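Local coordinates for antigen MTB48, Mycobacterial protein (Mycobacterium smegmatis, PDB 4WJ1), which is secreted by the ESX-1 type VII system, probably takes part in DNA conjugation in recipient cells, and here comprises the PE- and PPE-like helical region, at residues L8-L12 against Y81-E85; P36-T42 against F220-H224; S52-L56 against E277-G281; R65-R69 against I116-L120; R144-S148 against L227-T233. One frame throughout, in Å; residues are numbered along the deposited sequence.

Contact 1 (L8-L12 against Y81-E85); sequences LQYEL and YQKIE
Tyr10 lays its ring over Tyr81 in an offset stack, with centroids 4.5 Å apart and planes only 8° from parallel. The slip is large enough to bring Tyr81 CB over the centre of the Tyr10 ring, 3.6 Å from the centroid, as a CH-pi contact. In turn, Tyr10 CD2 sits above the rim of the Tyr81 ring, 3.7 Å from Tyr81 CG. Tyr10 reaches this pose with CG between its backbone N and carbonyl carbon (chi1 44°). Two leucines flank the stack: Leu8 CD2 meets Tyr81 CE1 at 3.9 Å, and Leu12 CD2 touches Tyr81 CB at 3.8 Å. The other Leu12 methyl, CD1, approaches Gln82 NE2 at 3.5 Å, the two side chains crossing at about a right angle. In the next shell, Tyr81 OH hydrogen-bonds Trp184 NE1 and their rings meet at a steep angle, while the backbone of Gln9 bonds to Ala185. Tyr81 and Glu85 have the Y-x-x-x-D/E spacing, and Trp184 begins a W-x-G sequence, consistent with the bipartite export signal of type VII substrates. The loop and first residue of helix 12-22 thus cover this probable signal tyrosine by stacking and apolar packing, and the Tyr81 hydroxyl finds its partner elsewhere.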
# COMPACT_ATOMS: atom_id res chain seq x y z
N LEU A 8 21.56 20.31 23.83
CA LEU A 8 21.41 18.87 23.74
C LEU A 8 20.96 18.25 25.07
O LEU A 8 21.68 18.30 26.07
CB LEU A 8 22.72 18.24 23.26
CG LEU A 8 22.74 16.70 23.28
CD1 LEU A 8 21.58 16.11 22.47
CD2 LEU A 8 24.06 16.18 22.75
N GLN A 9 19.76 17.68 25.05
CA GLN A 9 19.22 16.88 26.16
C GLN A 9 18.83 15.53 25.62
O GLN A 9 18.31 15.43 24.50
CB GLN A 9 17.99 17.54 26.81
CG GLN A 9 18.12 18.99 27.18
CD GLN A 9 19.08 19.20 28.32
OE1 GLN A 9 19.11 18.41 29.27
NE2 GLN A 9 19.89 20.25 28.23
N TYR A 10 19.05 14.48 26.41
CA TYR A 10 18.58 13.15 26.03
C TYR A 10 18.30 12.32 27.25
O TYR A 10 18.95 12.48 28.27
CB TYR A 10 19.62 12.43 25.18
CG TYR A 10 21.00 12.61 25.74
CD1 TYR A 10 21.46 11.80 26.77
CD2 TYR A 10 21.83 13.61 25.27
CE1 TYR A 10 22.71 11.98 27.31
CE2 TYR A 10 23.09 13.80 25.80
CZ TYR A 10 23.53 12.99 26.82
OH TYR A 10 24.79 13.18 27.33
N GLU A 11 17.32 11.44 27.16
CA GLU A 11 17.18 10.40 28.15
C GLU A 11 17.30 9.09 27.41
O GLU A 11 16.48 8.79 26.53
CB GLU A 11 15.87 10.53 28.90
CG GLU A 11 15.95 11.60 29.98
CD GLU A 11 14.62 12.29 30.25
OE1 GLU A 11 13.56 11.69 29.93
OE2 GLU A 11 14.63 13.43 30.77
N LEU A 12 18.35 8.34 27.72
CA LEU A 12 18.68 7.15 26.93
C LEU A 12 17.53 6.11 26.88
O LEU A 12 17.25 5.58 25.81
CB LEU A 12 19.96 6.51 27.46
CG LEU A 12 21.17 7.46 27.41
CD1 LEU A 12 22.36 6.86 28.15
CD2 LEU A 12 21.55 7.78 25.95
N TYR A 81 25.51 9.34 22.68
CA TYR A 81 25.24 10.07 23.91
C TYR A 81 25.78 9.29 25.09
O TYR A 81 26.23 9.88 26.08
CB TYR A 81 23.74 10.33 24.09
CG TYR A 81 23.13 11.11 22.93
CD1 TYR A 81 23.89 12.01 22.20
CD2 TYR A 81 21.80 10.91 22.56
CE1 TYR A 81 23.35 12.71 21.14
CE2 TYR A 81 21.25 11.61 21.50
CZ TYR A 81 22.03 12.50 20.79
OH TYR A 81 21.48 13.19 19.74
N GLN A 82 25.77 7.97 24.98
CA GLN A 82 26.37 7.12 26.00
C GLN A 82 27.85 7.46 26.17
O GLN A 82 28.36 7.56 27.29
CB GLN A 82 26.20 5.64 25.67
CG GLN A 82 26.76 4.73 26.74
CD GLN A 82 26.02 4.87 28.06
OE1 GLN A 82 26.53 5.44 29.03
NE2 GLN A 82 24.79 4.36 28.09
N LYS A 83 28.55 7.65 25.06
CA LYS A 83 29.97 7.94 25.12
C LYS A 83 30.17 9.32 25.71
O LYS A 83 31.09 9.54 26.51
CB LYS A 83 30.62 7.85 23.74
CG LYS A 83 31.22 6.47 23.45
CD LYS A 83 32.72 6.44 23.80
CE LYS A 83 33.45 5.27 23.12
NZ LYS A 83 34.94 5.37 23.24
N ILE A 84 29.30 10.26 25.34
CA ILE A 84 29.39 11.62 25.85
C ILE A 84 29.21 11.59 27.36
O ILE A 84 29.94 12.26 28.10
CB ILE A 84 28.35 12.53 25.18
CG1 ILE A 84 28.87 12.96 23.81
CG2 ILE A 84 28.04 13.75 26.01
CD1 ILE A 84 27.82 13.58 22.91
N GLU A 85 28.28 10.76 27.81
CA GLU A 85 27.97 10.62 29.22
C GLU A 85 29.16 10.05 29.99
O GLU A 85 29.45 10.49 31.10
CB GLU A 85 26.74 9.72 29.41
CG GLU A 85 25.79 10.20 30.49
CD GLU A 85 25.34 11.63 30.26
OE1 GLU A 85 25.03 11.96 29.11
OE2 GLU A 85 25.34 12.44 31.22

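Contact 2 (P36-T42 against F220-H224); sequences PDELATT and FVDAH
An Asx turn leading into helix 40-96 receives a histidine from helix 187-230, tying the PE-like part of the helical bundle to the PPE-like part by a His-carboxylate hydrogen bond. Asp37 divides its oxygens between the two tasks. Asp37 OD1 uses its anti lone pair to accept from the backbone N of Leu39 at 3.0 Å, which closes the turn. Asp37 OD2 accepts from His224 NE2 at 2.5 Å, a very short bond with an N-H...O angle of 148°. Carboxylate and imidazole approach from opposite directions and are nearly coplanar, 20° apart. Asp37 CG is placed between the backbone N and carbonyl carbon (chi1 57°), a rotation that lets one carboxylate serve both the turn and the neighbouring helix. Pro36 packs on the ring: its CB lies over one imidazole face, 3.7 Å from the His224 centroid, in a CH-pi contact. One turn earlier on the same helix, Phe220 directs CZ to Pro36 CG at 4.0 Å. The site is buried, and helix 248-272 contributes Tyr269, whose hydroxyl hydrogen-bonds Thr42 OG1 and whose side chain also touches Phe220. The methyl of Thr42 points elsewhere: Thr42 CG2 meets the edge of the Phe220 ring, in its plane, 4.0 Å from Phe220 CZ.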
# COMPACT_ATOMS: atom_id res chain seq x y z
N PRO A 36 -13.43 -12.75 -11.54
CA PRO A 36 -14.82 -13.22 -11.52
C PRO A 36 -15.14 -14.10 -12.72
O PRO A 36 -15.95 -15.00 -12.61
CB PRO A 36 -15.66 -11.94 -11.55
CG PRO A 36 -14.69 -10.81 -11.39
CD PRO A 36 -13.34 -11.29 -11.75
N ASP A 37 -14.51 -13.83 -13.86
CA ASP A 37 -14.79 -14.56 -15.09
C ASP A 37 -13.64 -14.39 -16.06
O ASP A 37 -12.67 -13.70 -15.76
CB ASP A 37 -16.10 -14.07 -15.72
CG ASP A 37 -16.07 -12.57 -16.01
OD1 ASP A 37 -15.27 -12.13 -16.87
OD2 ASP A 37 -16.87 -11.82 -15.39
N GLU A 38 -13.75 -14.99 -17.23
CA GLU A 38 -12.65 -15.03 -18.20
C GLU A 38 -12.81 -14.04 -19.35
O GLU A 38 -12.10 -14.14 -20.34
CB GLU A 38 -12.51 -16.44 -18.78
CG GLU A 38 -12.10 -17.49 -17.79
CD GLU A 38 -10.70 -17.26 -17.28
OE1 GLU A 38 -9.81 -17.00 -18.11
OE2 GLU A 38 -10.48 -17.33 -16.05
N LEU A 39 -13.74 -13.09 -19.23
CA LEU A 39 -13.85 -12.03 -20.22
C LEU A 39 -12.55 -11.26 -20.31
O LEU A 39 -11.85 -11.09 -19.31
CB LEU A 39 -14.99 -11.07 -19.88
CG LEU A 39 -16.39 -11.65 -19.99
CD1 LEU A 39 -17.38 -10.67 -19.38
CD2 LEU A 39 -16.71 -11.93 -21.44
N ALA A 40 -12.23 -10.78 -21.51
CA ALA A 40 -10.99 -10.06 -21.74
C ALA A 40 -10.97 -8.78 -20.91
O ALA A 40 -9.96 -8.47 -20.28
CB ALA A 40 -10.81 -9.74 -23.22
N THR A 41 -12.08 -8.07 -20.90
CA THR A 41 -12.23 -6.87 -20.08
C THR A 41 -11.97 -7.20 -18.61
O THR A 41 -11.24 -6.49 -17.93
CB THR A 41 -13.64 -6.24 -20.24
OG1 THR A 41 -13.79 -5.73 -21.57
CG2 THR A 41 -13.87 -5.11 -19.28
N THR A 42 -12.57 -8.28 -18.14
CA THR A 42 -12.38 -8.69 -16.76
C THR A 42 -10.91 -8.97 -16.45
O THR A 42 -10.41 -8.55 -15.43
CB THR A 42 -13.21 -9.91 -16.42
OG1 THR A 42 -14.61 -9.56 -16.46
CG2 THR A 42 -12.85 -10.44 -15.04
N PHE A 220 -14.85 -1.57 -10.18
CA PHE A 220 -14.84 -2.81 -10.94
C PHE A 220 -16.01 -3.74 -10.56
O PHE A 220 -16.78 -4.14 -11.42
CB PHE A 220 -13.49 -3.50 -10.74
CG PHE A 220 -13.39 -4.86 -11.37
CD1 PHE A 220 -13.88 -5.09 -12.64
CD2 PHE A 220 -12.74 -5.88 -10.71
CE1 PHE A 220 -13.76 -6.33 -13.22
CE2 PHE A 220 -12.62 -7.12 -11.30
CZ PHE A 220 -13.13 -7.34 -12.56
N VAL A 221 -16.15 -4.07 -9.28
CA VAL A 221 -17.20 -5.00 -8.90
C VAL A 221 -18.59 -4.41 -9.15
O VAL A 221 -19.50 -5.14 -9.54
CB VAL A 221 -17.07 -5.45 -7.44
CG1 VAL A 221 -15.81 -6.26 -7.27
CG2 VAL A 221 -17.08 -4.28 -6.50
N ASP A 222 -18.75 -3.11 -8.98
CA ASP A 222 -20.03 -2.49 -9.32
C ASP A 222 -20.32 -2.70 -10.80
O ASP A 222 -21.45 -3.05 -11.17
CB ASP A 222 -20.04 -1.00 -9.00
CG ASP A 222 -20.13 -0.73 -7.50
OD1 ASP A 222 -20.29 -1.70 -6.73
OD2 ASP A 222 -20.04 0.46 -7.09
N ALA A 223 -19.32 -2.49 -11.64
CA ALA A 223 -19.50 -2.66 -13.08
C ALA A 223 -19.80 -4.11 -13.42
O ALA A 223 -20.56 -4.40 -14.34
CB ALA A 223 -18.28 -2.19 -13.82
N HIS A 224 -19.21 -5.02 -12.66
CA HIS A 224 -19.40 -6.42 -12.94
C HIS A 224 -20.80 -6.86 -12.52
O HIS A 224 -21.45 -7.62 -13.23
CB HIS A 224 -18.33 -7.25 -12.22
CG HIS A 224 -18.34 -8.68 -12.63
ND1 HIS A 224 -19.13 -9.63 -12.01
CD2 HIS A 224 -17.69 -9.34 -13.62
CE1 HIS A 224 -18.95 -10.80 -12.58
NE2 HIS A 224 -18.08 -10.66 -13.57

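Contact 3 (S52-L56 against E277-G281); sequences SAAKL and EIRPG
Ser52, Lys55 and Leu56 form one face of helix 40-96 in the elongated helical bundle, and the extended segment 277-281, which follows helix 248-272, runs along it with Ile278 and Pro280 directed inward. The end of the PPE-like part is thereby packed on the PE-like helix. The CA atoms of Ser52 and Ile278 are 5.4 Å apart, whereas those of Leu56 and Pro280 are 6.7 Å apart, so the backbones are closest at the serine. Lys55 and Leu56 each meet the Pro280 ring obliquely. Lys55 offers the aliphatic start of its chain, CG lying 3.7 Å from Pro280 CD; CG is anti to the backbone N (chi1 173°), which sends the chain out toward the segment. Its amino group ends near Glu277 OE2, beyond salt-bridge distance. Leu56 brings CD2 to Pro280 CG at 3.6 Å, and its second methyl, CD1, packs more loosely on Ile278 CG2 at 4.2 Å. Helix 187-230 adds Met206 against Pro280 and Glu209 against Leu56 and Ile278. At the serine end the contact is both apolar and polar: Ser52 CB lies 3.7 Å from Ile278 CG1, and Ser52 OG accepts a weak but fairly straight hydrogen bond from Ile278 N, 3.4 Å long at 162°.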
# COMPACT_ATOMS: atom_id res chain seq x y z
N SER A 52 -1.45 -2.95 -9.03
CA SER A 52 -1.48 -1.90 -8.03
C SER A 52 -1.28 -2.48 -6.63
O SER A 52 -0.49 -1.95 -5.85
CB SER A 52 -2.79 -1.12 -8.10
OG SER A 52 -2.82 -0.33 -9.29
N ALA A 53 -1.98 -3.57 -6.31
CA ALA A 53 -1.87 -4.19 -5.00
C ALA A 53 -0.43 -4.62 -4.74
O ALA A 53 0.10 -4.40 -3.66
CB ALA A 53 -2.81 -5.39 -4.88
N ALA A 54 0.19 -5.23 -5.74
CA ALA A 54 1.57 -5.68 -5.63
C ALA A 54 2.52 -4.49 -5.44
O ALA A 54 3.46 -4.57 -4.65
CB ALA A 54 1.96 -6.48 -6.86
N LYS A 55 2.28 -3.39 -6.15
CA LYS A 55 3.11 -2.21 -6.05
C LYS A 55 2.99 -1.62 -4.65
O LYS A 55 3.98 -1.19 -4.06
CB LYS A 55 2.73 -1.17 -7.11
CG LYS A 55 3.46 0.19 -6.97
CD LYS A 55 4.89 0.13 -7.47
CE LYS A 55 5.26 1.40 -8.25
NZ LYS A 55 4.57 1.50 -9.58
N LEU A 56 1.78 -1.64 -4.11
CA LEU A 56 1.56 -1.11 -2.77
C LEU A 56 2.25 -1.99 -1.74
O LEU A 56 2.93 -1.48 -0.85
CB LEU A 56 0.07 -1.01 -2.47
CG LEU A 56 -0.64 0.19 -3.09
CD1 LEU A 56 -2.12 0.11 -2.84
CD2 LEU A 56 -0.11 1.45 -2.47
N GLU A 277 -4.32 3.70 -12.46
CA GLU A 277 -3.14 3.15 -11.80
C GLU A 277 -2.92 3.81 -10.45
O GLU A 277 -3.09 5.02 -10.31
CB GLU A 277 -1.91 3.33 -12.69
CG GLU A 277 -0.65 2.64 -12.17
CD GLU A 277 0.57 2.89 -13.04
OE1 GLU A 277 0.43 3.50 -14.13
OE2 GLU A 277 1.68 2.48 -12.62
N ILE A 278 -2.57 3.01 -9.46
CA ILE A 278 -2.20 3.50 -8.15
C ILE A 278 -0.69 3.62 -8.15
O ILE A 278 0.01 2.61 -8.27
CB ILE A 278 -2.65 2.56 -7.01
CG1 ILE A 278 -4.13 2.21 -7.14
CG2 ILE A 278 -2.37 3.18 -5.66
CD1 ILE A 278 -5.04 3.39 -6.95
N ARG A 279 -0.19 4.84 -8.06
CA ARG A 279 1.26 5.03 -8.04
C ARG A 279 1.74 5.63 -6.74
O ARG A 279 1.86 6.84 -6.63
CB ARG A 279 1.69 5.89 -9.22
CG ARG A 279 2.51 5.12 -10.23
CD ARG A 279 2.28 5.64 -11.64
NE ARG A 279 3.46 5.46 -12.47
CZ ARG A 279 3.56 5.91 -13.72
NH1 ARG A 279 2.55 6.57 -14.27
NH2 ARG A 279 4.68 5.70 -14.41
N PRO A 280 1.98 4.79 -5.72
CA PRO A 280 2.41 5.33 -4.44
C PRO A 280 3.87 5.77 -4.49
O PRO A 280 4.71 5.08 -5.07
CB PRO A 280 2.22 4.15 -3.48
CG PRO A 280 2.51 2.96 -4.35
CD PRO A 280 1.90 3.31 -5.70
N GLY A 281 4.17 6.91 -3.88
CA GLY A 281 5.55 7.33 -3.79
C GLY A 281 6.31 6.50 -2.77
O GLY A 281 5.74 6.03 -1.78

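Contact 4 (R65-R69 against I116-L120); sequences REGER and IPGPL
Arg65 meets segment 116-120 along its whole side chain. Arg65 CB packs on Leu120 CB at 3.7 Å, Arg65 CG passes 3.6 Å from Leu120 N, and Arg65 CD comes within 3.5 Å of Gly118 O. Bends at chi2 (53°) and chi3 fold the chain back so that Arg65 NH1 donates to that same Gly118 O at 2.6 Å. The acceptor lies in the guanidinium plane, although the donor is tilted 20° from the carbonyl plane. At the guanidinium, Pro117 CB lies over one face on the NH1 side and Leu120 CD1 over the opposite face near NH2, holding the flat group between two apolar side chains. Arg69, one helical turn on, repeats the scheme with a different nitrogen: Arg69 NE donates to Pro117 O at 2.7 Å, within both the guanidinium and carbonyl planes. Arg69 NH1 forms a salt bridge with Glu66 OE1 at 2.9 Å and also bonds Ile286 O, so the acid helps to orient the arginine. Glu66 OE2 bonds Ser285 OG and, through a water, Leu120 N. A second water joins Arg69 NH2 to Ile116 O at 2.9 Å from each atom. The backbone angles of 116-120 are close to those of polyproline II, and the arrangement is that of an extended, proline-containing linker laid along a helix, its carbonyls held by arginine side chains; here it follows helix 40-96 on the way to the PPE-like part.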
# COMPACT_ATOMS: atom_id res chain seq x y z
N ARG A 65 11.37 -0.74 5.99
CA ARG A 65 12.80 -0.61 6.02
C ARG A 65 13.15 0.73 6.66
O ARG A 65 13.99 0.81 7.55
CB ARG A 65 13.40 -0.73 4.62
CG ARG A 65 14.87 -0.38 4.55
CD ARG A 65 15.67 -1.18 5.57
NE ARG A 65 15.71 -2.60 5.25
CZ ARG A 65 16.42 -3.13 4.26
NH1 ARG A 65 17.16 -2.35 3.49
NH2 ARG A 65 16.41 -4.43 4.04
N GLU A 66 12.45 1.77 6.23
CA GLU A 66 12.65 3.10 6.76
C GLU A 66 12.39 3.22 8.26
O GLU A 66 13.11 3.93 8.96
CB GLU A 66 11.80 4.08 5.98
CG GLU A 66 12.29 4.19 4.53
CD GLU A 66 13.82 4.45 4.41
OE1 GLU A 66 14.44 5.04 5.34
OE2 GLU A 66 14.41 4.06 3.36
N GLY A 67 11.38 2.51 8.75
CA GLY A 67 11.07 2.54 10.16
C GLY A 67 12.25 1.98 10.91
O GLY A 67 12.69 2.52 11.92
N GLU A 68 12.80 0.89 10.38
CA GLU A 68 13.96 0.25 10.98
C GLU A 68 15.20 1.13 10.90
O GLU A 68 16.04 1.07 11.78
CB GLU A 68 14.23 -1.09 10.30
CG GLU A 68 13.11 -2.09 10.48
CD GLU A 68 13.16 -3.21 9.47
OE1 GLU A 68 12.12 -3.88 9.27
OE2 GLU A 68 14.25 -3.41 8.88
N ARG A 69 15.29 1.95 9.86
CA ARG A 69 16.44 2.83 9.70
C ARG A 69 16.40 3.96 10.71
O ARG A 69 17.42 4.30 11.31
CB ARG A 69 16.52 3.37 8.27
CG ARG A 69 16.73 2.29 7.23
CD ARG A 69 16.97 2.86 5.85
NE ARG A 69 18.23 3.58 5.82
CZ ARG A 69 18.34 4.90 5.77
NH1 ARG A 69 17.25 5.66 5.72
NH2 ARG A 69 19.54 5.47 5.75
N ILE A 116 24.00 1.27 9.43
CA ILE A 116 22.56 1.27 9.22
C ILE A 116 22.20 0.83 7.81
O ILE A 116 22.76 1.35 6.84
CB ILE A 116 21.99 2.67 9.51
CG1 ILE A 116 22.17 3.00 10.98
CG2 ILE A 116 20.55 2.76 9.13
CD1 ILE A 116 21.68 4.35 11.34
N PRO A 117 21.27 -0.13 7.67
CA PRO A 117 20.83 -0.65 6.37
C PRO A 117 20.34 0.45 5.44
O PRO A 117 19.86 1.48 5.91
CB PRO A 117 19.66 -1.58 6.74
CG PRO A 117 19.89 -1.92 8.16
CD PRO A 117 20.56 -0.75 8.80
N GLY A 118 20.45 0.23 4.14
CA GLY A 118 20.06 1.26 3.20
C GLY A 118 18.58 1.14 2.88
O GLY A 118 17.93 0.17 3.28
N PRO A 119 18.05 2.13 2.15
CA PRO A 119 16.67 2.05 1.67
C PRO A 119 16.44 0.75 0.92
O PRO A 119 17.38 0.21 0.32
CB PRO A 119 16.56 3.25 0.73
CG PRO A 119 17.59 4.24 1.27
CD PRO A 119 18.72 3.38 1.76
N LEU A 120 15.22 0.23 0.98
CA LEU A 120 14.86 -1.01 0.30
C LEU A 120 14.47 -0.75 -1.16
O LEU A 120 13.75 0.21 -1.45
CB LEU A 120 13.72 -1.72 1.04
CG LEU A 120 13.29 -3.07 0.46
CD1 LEU A 120 14.40 -4.10 0.66
CD2 LEU A 120 11.98 -3.56 1.07
O HOH W 1 13.28 1.97 1.92
O HOH W 2 21.87 3.77 5.58

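Contact 5 (R144-S148 against L227-T233); sequences RIIHS and LVANHPT
Ile146 and His147, near the C-terminal end of helix 139-147, meet the last turn of helix 187-230 and the loop after it by apolar packing, a CH-pi contact and a water bridge. The apolar part centres on Ile146, whose three outer carbons all take part. Ile146 CG2 slides past Val228 CG2 at 4.1 Å, the side chains running in opposite directions, while Ile146 CG1 and CD1 lie against Leu227 CD2, CD1 at 4.0 Å. Leu39, from the loop before helix 40-96, touches both Ile146 and Leu227.

Ile146 CD1 also makes the CH-pi contact, standing over the His231 ring, 3.6 Å from its centroid and 13° off the normal. Pro232 CD covers the opposite face, so the imidazole is sandwiched between carbons. Its rotation is fixed at both nitrogens: His231 ND1 donates to Pro232 O at 2.7 Å, in the carbonyl plane and on a lone pair, and NE2 hydrogen-bonds Ser262 OG of helix 248-272. His231 CG is anti to the backbone N (chi1 -170°), which turns the ring in toward helix 139-147.

Polar bridging falls to a water in the plane of the His147 ring, 2.8 Å from His147 NE2. This water lies within hydrogen-bonding reach of Val228 O (2.6 Å) and His231 O (2.8 Å), which compete with other acceptors for its protons. The same His147 NE2 passes 3.6 Å from Thr233 CA. Thr233 is the N-cap of helix 234-242, its side chain capping a backbone N.

Direct contact is therefore mainly apolar, and the polar link from His147 to the helix end depends on solvent; donation from His231 ND1 to Pro232 O implies a proton on ND1.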
# COMPACT_ATOMS: atom_id res chain seq x y z
N ARG A 144 -22.14 -17.72 -21.26
CA ARG A 144 -21.47 -18.92 -20.76
C ARG A 144 -20.25 -18.55 -19.95
O ARG A 144 -20.04 -19.04 -18.84
CB ARG A 144 -21.09 -19.82 -21.93
CG ARG A 144 -20.64 -21.23 -21.57
CD ARG A 144 -21.64 -22.26 -22.11
NE ARG A 144 -22.11 -21.88 -23.44
CZ ARG A 144 -23.24 -22.32 -23.99
NH1 ARG A 144 -24.02 -23.17 -23.33
NH2 ARG A 144 -23.58 -21.91 -25.21
N ILE A 145 -19.42 -17.67 -20.51
CA ILE A 145 -18.20 -17.24 -19.87
C ILE A 145 -18.52 -16.52 -18.57
O ILE A 145 -17.91 -16.78 -17.53
CB ILE A 145 -17.38 -16.32 -20.79
CG1 ILE A 145 -16.77 -17.13 -21.93
CG2 ILE A 145 -16.29 -15.58 -20.02
CD1 ILE A 145 -16.22 -16.26 -23.00
N ILE A 146 -19.49 -15.61 -18.63
CA ILE A 146 -19.90 -14.85 -17.45
C ILE A 146 -20.41 -15.79 -16.35
O ILE A 146 -20.03 -15.66 -15.18
CB ILE A 146 -21.00 -13.82 -17.82
CG1 ILE A 146 -20.39 -12.70 -18.66
CG2 ILE A 146 -21.62 -13.21 -16.57
CD1 ILE A 146 -21.41 -11.85 -19.35
N HIS A 147 -21.25 -16.75 -16.71
CA HIS A 147 -21.93 -17.50 -15.67
C HIS A 147 -21.21 -18.77 -15.24
O HIS A 147 -21.57 -19.36 -14.23
CB HIS A 147 -23.36 -17.78 -16.10
CG HIS A 147 -24.23 -16.56 -16.05
ND1 HIS A 147 -24.98 -16.23 -14.95
CD2 HIS A 147 -24.41 -15.57 -16.96
CE1 HIS A 147 -25.61 -15.08 -15.18
NE2 HIS A 147 -25.28 -14.66 -16.39
N SER A 148 -20.15 -19.14 -15.95
CA SER A 148 -19.35 -20.27 -15.50
C SER A 148 -18.34 -19.81 -14.45
O SER A 148 -17.66 -20.62 -13.82
CB SER A 148 -18.65 -20.93 -16.68
OG SER A 148 -17.47 -20.23 -17.01
N LEU A 227 -23.01 -5.84 -15.11
CA LEU A 227 -22.83 -6.68 -16.28
C LEU A 227 -23.67 -7.94 -16.11
O LEU A 227 -24.42 -8.34 -17.01
CB LEU A 227 -21.36 -7.04 -16.48
CG LEU A 227 -21.15 -8.16 -17.49
CD1 LEU A 227 -21.41 -7.67 -18.90
CD2 LEU A 227 -19.77 -8.77 -17.36
N VAL A 228 -23.57 -8.56 -14.95
CA VAL A 228 -24.33 -9.76 -14.67
C VAL A 228 -25.84 -9.49 -14.73
O VAL A 228 -26.60 -10.29 -15.26
CB VAL A 228 -23.94 -10.33 -13.31
CG1 VAL A 228 -24.92 -11.42 -12.87
CG2 VAL A 228 -22.52 -10.87 -13.38
N ALA A 229 -26.24 -8.33 -14.23
CA ALA A 229 -27.64 -7.91 -14.21
C ALA A 229 -28.21 -7.63 -15.60
O ALA A 229 -29.35 -8.00 -15.88
CB ALA A 229 -27.79 -6.67 -13.33
N ASN A 230 -27.45 -6.97 -16.46
CA ASN A 230 -27.99 -6.58 -17.75
C ASN A 230 -27.62 -7.50 -18.90
O ASN A 230 -28.19 -7.38 -19.98
CB ASN A 230 -27.54 -5.17 -18.11
CG ASN A 230 -28.04 -4.15 -17.13
OD1 ASN A 230 -28.99 -4.41 -16.39
ND2 ASN A 230 -27.38 -2.98 -17.09
N HIS A 231 -26.65 -8.38 -18.71
CA HIS A 231 -26.25 -9.25 -19.81
C HIS A 231 -27.18 -10.44 -19.86
O HIS A 231 -27.68 -10.87 -18.83
CB HIS A 231 -24.81 -9.71 -19.66
CG HIS A 231 -24.27 -10.41 -20.87
ND1 HIS A 231 -24.53 -11.73 -21.13
CD2 HIS A 231 -23.52 -9.95 -21.90
CE1 HIS A 231 -23.94 -12.08 -22.27
NE2 HIS A 231 -23.32 -11.01 -22.75
N PRO A 232 -27.44 -10.97 -21.06
CA PRO A 232 -28.23 -12.20 -21.11
C PRO A 232 -27.62 -13.29 -20.22
O PRO A 232 -26.40 -13.42 -20.13
CB PRO A 232 -28.16 -12.58 -22.59
CG PRO A 232 -28.09 -11.25 -23.28
CD PRO A 232 -27.22 -10.40 -22.40
N THR A 233 -28.49 -14.04 -19.55
CA THR A 233 -28.03 -15.05 -18.61
C THR A 233 -27.84 -16.38 -19.30
O THR A 233 -28.24 -16.56 -20.44
CB THR A 233 -29.01 -15.23 -17.46
OG1 THR A 233 -30.29 -15.61 -18.00
CG2 THR A 233 -29.13 -13.93 -16.67
O HOH W 3 -25.86 -11.99 -17.05

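How the contacts relate
Four of the five contacts use the long helix 40-96: 36-42 leads into it, and 52-56, 65-69 and 81-85 follow along it. The centres of contacts 2 and 3 are about 20 Å apart, as are those of contacts 3 and 4, and the centre of contact 1 lies about 23 Å from that of contact 4. The centre of contact 5 is about 69 Å from that of contact 1, across the chain's centre, and about 10 Å from that of contact 2, which it touches; both use helix 187-230. Along the chain contact 4 falls within the spans of contacts 2 and 3. Contacts 2 and 3 join the PE-like to the PPE-like part, far from the probable export signal at contact 1.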